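Local structure of 3,6-diketocamphane 1,6-monooxygenase (Pseudomonas putida, 4UWM) at residues D24-I38 with Y352-S366. The protein catalyses the FMNH2- and oxygen-dependent Baeyer-Villiger oxidation of a diketocamphane to a lactone, a step in the breakdown of (-)-camphor. Numbering follows the deposited sequence. Where two conformers were deposited one is given.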
loop_
_atom_site.group_PDB
_atom_site.type_symbol
_atom_site.label_atom_id
_atom_site.label_comp_id
_atom_site.label_asym_id
_atom_site.label_seq_id
_atom_site.Cartn_x
_atom_site.Cartn_y
_atom_site.Cartn_z
ATOM N N ASP A 24 4.250 8.509 10.781
ATOM C CA ASP A 24 3.934 8.510 12.217
ATOM C C ASP A 24 2.820 9.507 12.574
ATOM O O ASP A 24 1.854 9.151 13.260
ATOM C CB ASP A 24 5.218 8.780 13.036
ATOM C CG ASP A 24 5.059 8.433 14.529
ATOM O OD1 ASP A 24 4.326 7.478 14.884
ATOM O OD2 ASP A 24 5.693 9.124 15.345
ATOM N N TRP A 25 2.931 10.734 12.071
ATOM C CA TRP A 25 1.907 11.753 12.278
ATOM C C TRP A 25 0.530 11.338 11.709
ATOM O O TRP A 25 -0.520 11.536 12.353
ATOM C CB TRP A 25 2.379 13.091 11.675
ATOM C CG TRP A 25 1.374 14.265 11.783
ATOM C CD1 TRP A 25 1.029 15.149 10.792
ATOM C CD2 TRP A 25 0.674 14.696 12.955
ATOM N NE1 TRP A 25 0.120 16.074 11.273
ATOM C CE2 TRP A 25 -0.110 15.811 12.595
ATOM C CE3 TRP A 25 0.611 14.225 14.277
ATOM C CZ2 TRP A 25 -0.936 16.492 13.522
ATOM C CZ3 TRP A 25 -0.223 14.893 15.194
ATOM C CH2 TRP A 25 -0.983 16.015 14.804
ATOM N N GLY A 26 0.539 10.755 10.512
ATOM C CA GLY A 26 -0.704 10.227 9.936
ATOM C C GLY A 26 -1.391 9.184 10.804
ATOM O O GLY A 26 -2.606 9.272 11.014
ATOM N N ILE A 27 -0.631 8.217 11.309
ATOM C CA ILE A 27 -1.194 7.149 12.157
ATOM C C ILE A 27 -1.709 7.739 13.489
ATOM O O ILE A 27 -2.836 7.444 13.900
ATOM C CB ILE A 27 -0.191 5.995 12.425
ATOM C CG1 ILE A 27 0.180 5.251 11.117
ATOM C CG2 ILE A 27 -0.766 4.987 13.448
ATOM C CD1 ILE A 27 1.392 4.327 11.256
ATOM N N LYS A 28 -0.884 8.574 14.138
ATOM C CA LYS A 28 -1.306 9.241 15.373
ATOM C C LYS A 28 -2.563 10.072 15.151
ATOM O O LYS A 28 -3.460 10.091 16.010
ATOM C CB LYS A 28 -0.146 10.044 15.989
ATOM C CG LYS A 28 0.938 9.137 16.561
ATOM C CD LYS A 28 2.200 9.867 17.007
ATOM C CE LYS A 28 3.196 8.873 17.604
ATOM N NZ LYS A 28 4.538 9.471 17.852
ATOM N N SER A 29 -2.649 10.713 13.992
ATOM C CA SER A 29 -3.803 11.516 13.613
ATOM C C SER A 29 -5.046 10.641 13.452
ATOM O O SER A 29 -6.113 11.002 13.944
ATOM C CB SER A 29 -3.539 12.294 12.321
ATOM O OG SER A 29 -2.741 13.450 12.553
ATOM N N ALA A 30 -4.901 9.483 12.786
ATOM C CA ALA A 30 -6.035 8.581 12.577
ATOM C C ALA A 30 -6.587 8.050 13.915
ATOM O O ALA A 30 -7.805 8.037 14.127
ATOM C CB ALA A 30 -5.620 7.414 11.679
ATOM N N VAL A 31 -5.688 7.609 14.792
ATOM C CA VAL A 31 -6.063 7.115 16.132
ATOM C C VAL A 31 -6.799 8.200 16.956
ATOM O O VAL A 31 -7.868 7.940 17.512
ATOM C CB VAL A 31 -4.845 6.555 16.911
ATOM C CG1 VAL A 31 -5.217 6.172 18.344
ATOM C CG2 VAL A 31 -4.263 5.348 16.192
ATOM N N GLN A 32 -6.260 9.418 16.990
ATOM C CA GLN A 32 -6.852 10.484 17.807
ATOM C C GLN A 32 -8.221 10.876 17.246
ATOM O O GLN A 32 -9.156 11.090 18.016
ATOM C CB GLN A 32 -5.915 11.697 17.902
ATOM C CG GLN A 32 -6.335 12.779 18.903
ATOM C CD GLN A 32 -7.376 13.757 18.359
ATOM O OE1 GLN A 32 -7.523 13.956 17.142
ATOM N NE2 GLN A 32 -8.098 14.390 19.268
ATOM N N ALA A 33 -8.342 10.964 15.913
ATOM C CA ALA A 33 -9.617 11.332 15.299
ATOM C C ALA A 33 -10.673 10.276 15.611
ATOM O O ALA A 33 -11.811 10.614 15.961
ATOM C CB ALA A 33 -9.468 11.562 13.793
ATOM N N ASP A 34 -10.288 8.998 15.504
ATOM C CA ASP A 34 -11.161 7.895 15.876
ATOM C C ASP A 34 -11.614 8.029 17.352
ATOM O O ASP A 34 -12.798 7.869 17.630
ATOM C CB ASP A 34 -10.441 6.554 15.649
ATOM C CG ASP A 34 -11.336 5.350 15.842
ATOM O OD1 ASP A 34 -12.421 5.257 15.208
ATOM O OD2 ASP A 34 -10.914 4.445 16.592
ATOM N N SER A 35 -10.674 8.331 18.258
ATOM C CA SER A 35 -10.959 8.425 19.704
ATOM C C SER A 35 -11.975 9.521 20.067
ATOM O O SER A 35 -12.680 9.399 21.061
ATOM C CB SER A 35 -9.670 8.632 20.501
ATOM O OG SER A 35 -9.196 9.961 20.356
ATOM N N VAL A 36 -12.053 10.582 19.277
ATOM C CA VAL A 36 -12.974 11.682 19.582
ATOM C C VAL A 36 -14.175 11.706 18.635
ATOM O O VAL A 36 -14.849 12.724 18.521
ATOM C CB VAL A 36 -12.273 13.067 19.640
ATOM C CG1 VAL A 36 -11.145 13.052 20.660
ATOM C CG2 VAL A 36 -11.744 13.501 18.271
ATOM N N GLY A 37 -14.412 10.583 17.944
ATOM C CA GLY A 37 -15.617 10.381 17.136
ATOM C C GLY A 37 -15.676 11.112 15.814
ATOM O O GLY A 37 -16.764 11.369 15.281
ATOM N N ILE A 38 -14.515 11.463 15.267
ATOM C CA ILE A 38 -14.479 11.966 13.898
ATOM C C ILE A 38 -14.902 10.820 12.948
ATOM O O ILE A 38 -14.511 9.671 13.123
ATOM C CB ILE A 38 -13.128 12.648 13.577
ATOM C CG1 ILE A 38 -13.064 13.991 14.331
ATOM C CG2 ILE A 38 -12.939 12.866 12.069
ATOM C CD1 ILE A 38 -11.738 14.736 14.220
ATOM N N TYR A 352 2.722 17.833 14.417
ATOM C CA TYR A 352 3.403 16.634 14.861
ATOM C C TYR A 352 4.307 16.887 16.084
ATOM O O TYR A 352 4.376 16.029 16.965
ATOM C CB TYR A 352 4.256 16.084 13.732
ATOM C CG TYR A 352 4.983 14.793 14.032
ATOM C CD1 TYR A 352 4.308 13.668 14.512
ATOM C CD2 TYR A 352 6.349 14.689 13.800
ATOM C CE1 TYR A 352 4.975 12.476 14.747
ATOM C CE2 TYR A 352 7.021 13.505 14.041
ATOM C CZ TYR A 352 6.329 12.399 14.492
ATOM O OH TYR A 352 7.011 11.222 14.706
ATOM N N ASP A 353 4.980 18.043 16.126
ATOM C CA ASP A 353 5.892 18.370 17.273
ATOM C C ASP A 353 5.186 18.620 18.593
ATOM O O ASP A 353 5.747 18.348 19.659
ATOM C CB ASP A 353 6.793 19.563 16.969
ATOM C CG ASP A 353 7.859 19.249 15.945
ATOM O OD1 ASP A 353 8.194 18.063 15.769
ATOM O OD2 ASP A 353 8.393 20.194 15.329
ATOM N N ASP A 354 3.965 19.135 18.536
ATOM C CA ASP A 354 3.280 19.581 19.717
ATOM C C ASP A 354 1.781 19.535 19.447
ATOM O O ASP A 354 1.157 20.559 19.191
ATOM C CB ASP A 354 3.795 20.996 20.056
ATOM C CG ASP A 354 3.211 21.570 21.326
ATOM O OD1 ASP A 354 2.653 20.827 22.164
ATOM O OD2 ASP A 354 3.324 22.805 21.471
ATOM N N PRO A 355 1.195 18.327 19.495
ATOM C CA PRO A 355 -0.195 18.186 19.040
ATOM C C PRO A 355 -1.302 18.536 20.021
ATOM O O PRO A 355 -2.453 18.645 19.598
ATOM C CB PRO A 355 -0.293 16.709 18.651
ATOM C CG PRO A 355 0.762 16.042 19.452
ATOM C CD PRO A 355 1.882 17.027 19.598
ATOM N N ALA A 356 -0.968 18.740 21.300
ATOM C CA ALA A 356 -1.985 19.023 22.327
ATOM C C ALA A 356 -3.077 20.058 21.965
ATOM O O ALA A 356 -4.273 19.749 22.092
ATOM C CB ALA A 356 -1.332 19.341 23.675
ATOM N N PRO A 357 -2.687 21.276 21.510
ATOM C CA PRO A 357 -3.725 22.253 21.176
ATOM C C PRO A 357 -4.550 21.877 19.931
ATOM O O PRO A 357 -5.724 22.252 19.820
ATOM C CB PRO A 357 -2.940 23.548 20.943
ATOM C CG PRO A 357 -1.538 23.141 20.697
ATOM C CD PRO A 357 -1.329 21.852 21.413
ATOM N N TRP A 358 -3.939 21.126 19.019
ATOM C CA TRP A 358 -4.625 20.638 17.810
ATOM C C TRP A 358 -5.629 19.512 18.150
ATOM O O TRP A 358 -6.802 19.553 17.759
ATOM C CB TRP A 358 -3.573 20.221 16.768
ATOM C CG TRP A 358 -4.122 19.539 15.566
ATOM C CD1 TRP A 358 -4.014 18.204 15.252
ATOM C CD2 TRP A 358 -4.876 20.138 14.516
ATOM N NE1 TRP A 358 -4.660 17.943 14.070
ATOM C CE2 TRP A 358 -5.203 19.105 13.593
ATOM C CE3 TRP A 358 -5.311 21.447 14.255
ATOM C CZ2 TRP A 358 -5.941 19.343 12.444
ATOM C CZ3 TRP A 358 -6.042 21.684 13.097
ATOM C CH2 TRP A 358 -6.349 20.633 12.203
ATOM N N PHE A 359 -5.177 18.523 18.904
ATOM C CA PHE A 359 -6.058 17.485 19.435
ATOM C C PHE A 359 -7.270 18.014 20.244
ATOM O O PHE A 359 -8.403 17.530 20.068
ATOM C CB PHE A 359 -5.238 16.477 20.246
ATOM C CG PHE A 359 -4.335 15.601 19.403
ATOM C CD1 PHE A 359 -4.483 15.533 18.005
ATOM C CD2 PHE A 359 -3.366 14.797 20.006
ATOM C CE1 PHE A 359 -3.662 14.702 17.237
ATOM C CE2 PHE A 359 -2.548 13.969 19.242
ATOM C CZ PHE A 359 -2.700 13.921 17.854
ATOM N N GLN A 360 -7.022 19.008 21.110
ATOM C CA GLN A 360 -8.077 19.665 21.894
ATOM C C GLN A 360 -9.086 20.328 20.961
ATOM O O GLN A 360 -10.300 20.154 21.124
ATOM C CB GLN A 360 -7.478 20.711 22.850
ATOM C CG GLN A 360 -8.456 21.276 23.877
ATOM C CD GLN A 360 -8.868 20.246 24.915
ATOM O OE1 GLN A 360 -8.462 20.323 26.077
ATOM N NE2 GLN A 360 -9.669 19.268 24.498
ATOM N N SER A 361 -8.573 21.087 19.985
ATOM C CA SER A 361 -9.389 21.719 18.941
ATOM C C SER A 361 -10.304 20.702 18.251
ATOM O O SER A 361 -11.506 20.931 18.123
ATOM C CB SER A 361 -8.504 22.432 17.904
ATOM O OG SER A 361 -9.269 22.973 16.824
ATOM N N LEU A 362 -9.733 19.580 17.810
ATOM C CA LEU A 362 -10.513 18.540 17.137
ATOM C C LEU A 362 -11.564 17.937 18.062
ATOM O O LEU A 362 -12.703 17.705 17.628
ATOM C CB LEU A 362 -9.610 17.448 16.523
ATOM C CG LEU A 362 -8.696 17.843 15.353
ATOM C CD1 LEU A 362 -7.916 16.602 14.924
ATOM C CD2 LEU A 362 -9.477 18.418 14.173
ATOM N N GLU A 363 -11.197 17.699 19.330
ATOM C CA GLU A 363 -12.190 17.262 20.306
ATOM C C GLU A 363 -13.341 18.263 20.453
ATOM O O GLU A 363 -14.498 17.850 20.532
ATOM C CB GLU A 363 -11.557 16.975 21.658
ATOM C CG GLU A 363 -12.489 16.244 22.596
ATOM C CD GLU A 363 -11.770 15.682 23.789
ATOM O OE1 GLU A 363 -10.883 16.376 24.327
ATOM O OE2 GLU A 363 -12.088 14.543 24.182
ATOM N N LEU A 364 -13.033 19.559 20.461
ATOM C CA LEU A 364 -14.060 20.588 20.613
ATOM C C LEU A 364 -15.015 20.633 19.420
ATOM O O LEU A 364 -16.238 20.696 19.597
ATOM C CB LEU A 364 -13.432 21.962 20.846
ATOM C CG LEU A 364 -12.783 22.179 22.215
ATOM C CD1 LEU A 364 -12.121 23.547 22.267
ATOM C CD2 LEU A 364 -13.791 22.009 23.348
ATOM N N ILE A 365 -14.446 20.576 18.215
ATOM C CA ILE A 365 -15.218 20.574 16.976
ATOM C C ILE A 365 -16.156 19.366 16.938
ATOM O O ILE A 365 -17.363 19.510 16.718
ATOM C CB ILE A 365 -14.293 20.595 15.739
ATOM C CG1 ILE A 365 -13.534 21.923 15.663
ATOM C CG2 ILE A 365 -15.081 20.349 14.454
ATOM C CD1 ILE A 365 -12.201 21.835 14.943
ATOM N N SER A 366 -15.604 18.186 17.203
ATOM C CA SER A 366 -16.332 16.925 17.059
ATOM C C SER A 366 -17.408 16.710 18.132
ATOM O O SER A 366 -18.507 16.231 17.816
ATOM C CB SER A 366 -15.340 15.750 17.059
ATOM O OG SER A 366 -16.005 14.500 17.027
HETATM O O HOH W 1 -4.644 15.397 13.142
#
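W25 and Y352 both set CG trans to the backbone N (chi1 178° and -177°), and the two side chains run alongside each other, pointing opposite ways. This puts the Y352 backbone over one face of the W25 indole, with Y352 CA 3.9 Å from the centroid of the W25 six-membered ring. S29 OG lies over the opposite face. W358 CD1 meets the indole edge 3.8 Å from W25 CH2, while the F359 ring is nearly parallel but offset, with little overlap. With an alanine in place of W25, a gap would probably open beside P355, and Y352, W358 and F359 would lose the ring they share. Farther along, Q32 bends at chi2 and stacks its amide on the F359 ring, planes 8° apart. Q32 CG sits 3.5 Å from the F359 ring centroid, and P355 CB lies toward the rim of the opposite face. At one end Y352 OH donates to D24 OD2 (2.6 Å) on the anti lone pair; K28 NZ reaches the same oxygen from the syn side, tilted out of the carboxylate plane, in a salt bridge. At the other, S366 OG donates to V36 O (2.6 Å), where a Schellman motif with G37 closes helix 19-35. The contact joins this first barrel helix to the last, 356-369, in the luciferase-like TIM barrel. A water bridges S29 OG and W358 NE1, giving the W358 N-H an acceptor. The chemistry thus implies an aromatic, largely apolar seam, pinned at both ends by hydroxyl hydrogen bonds.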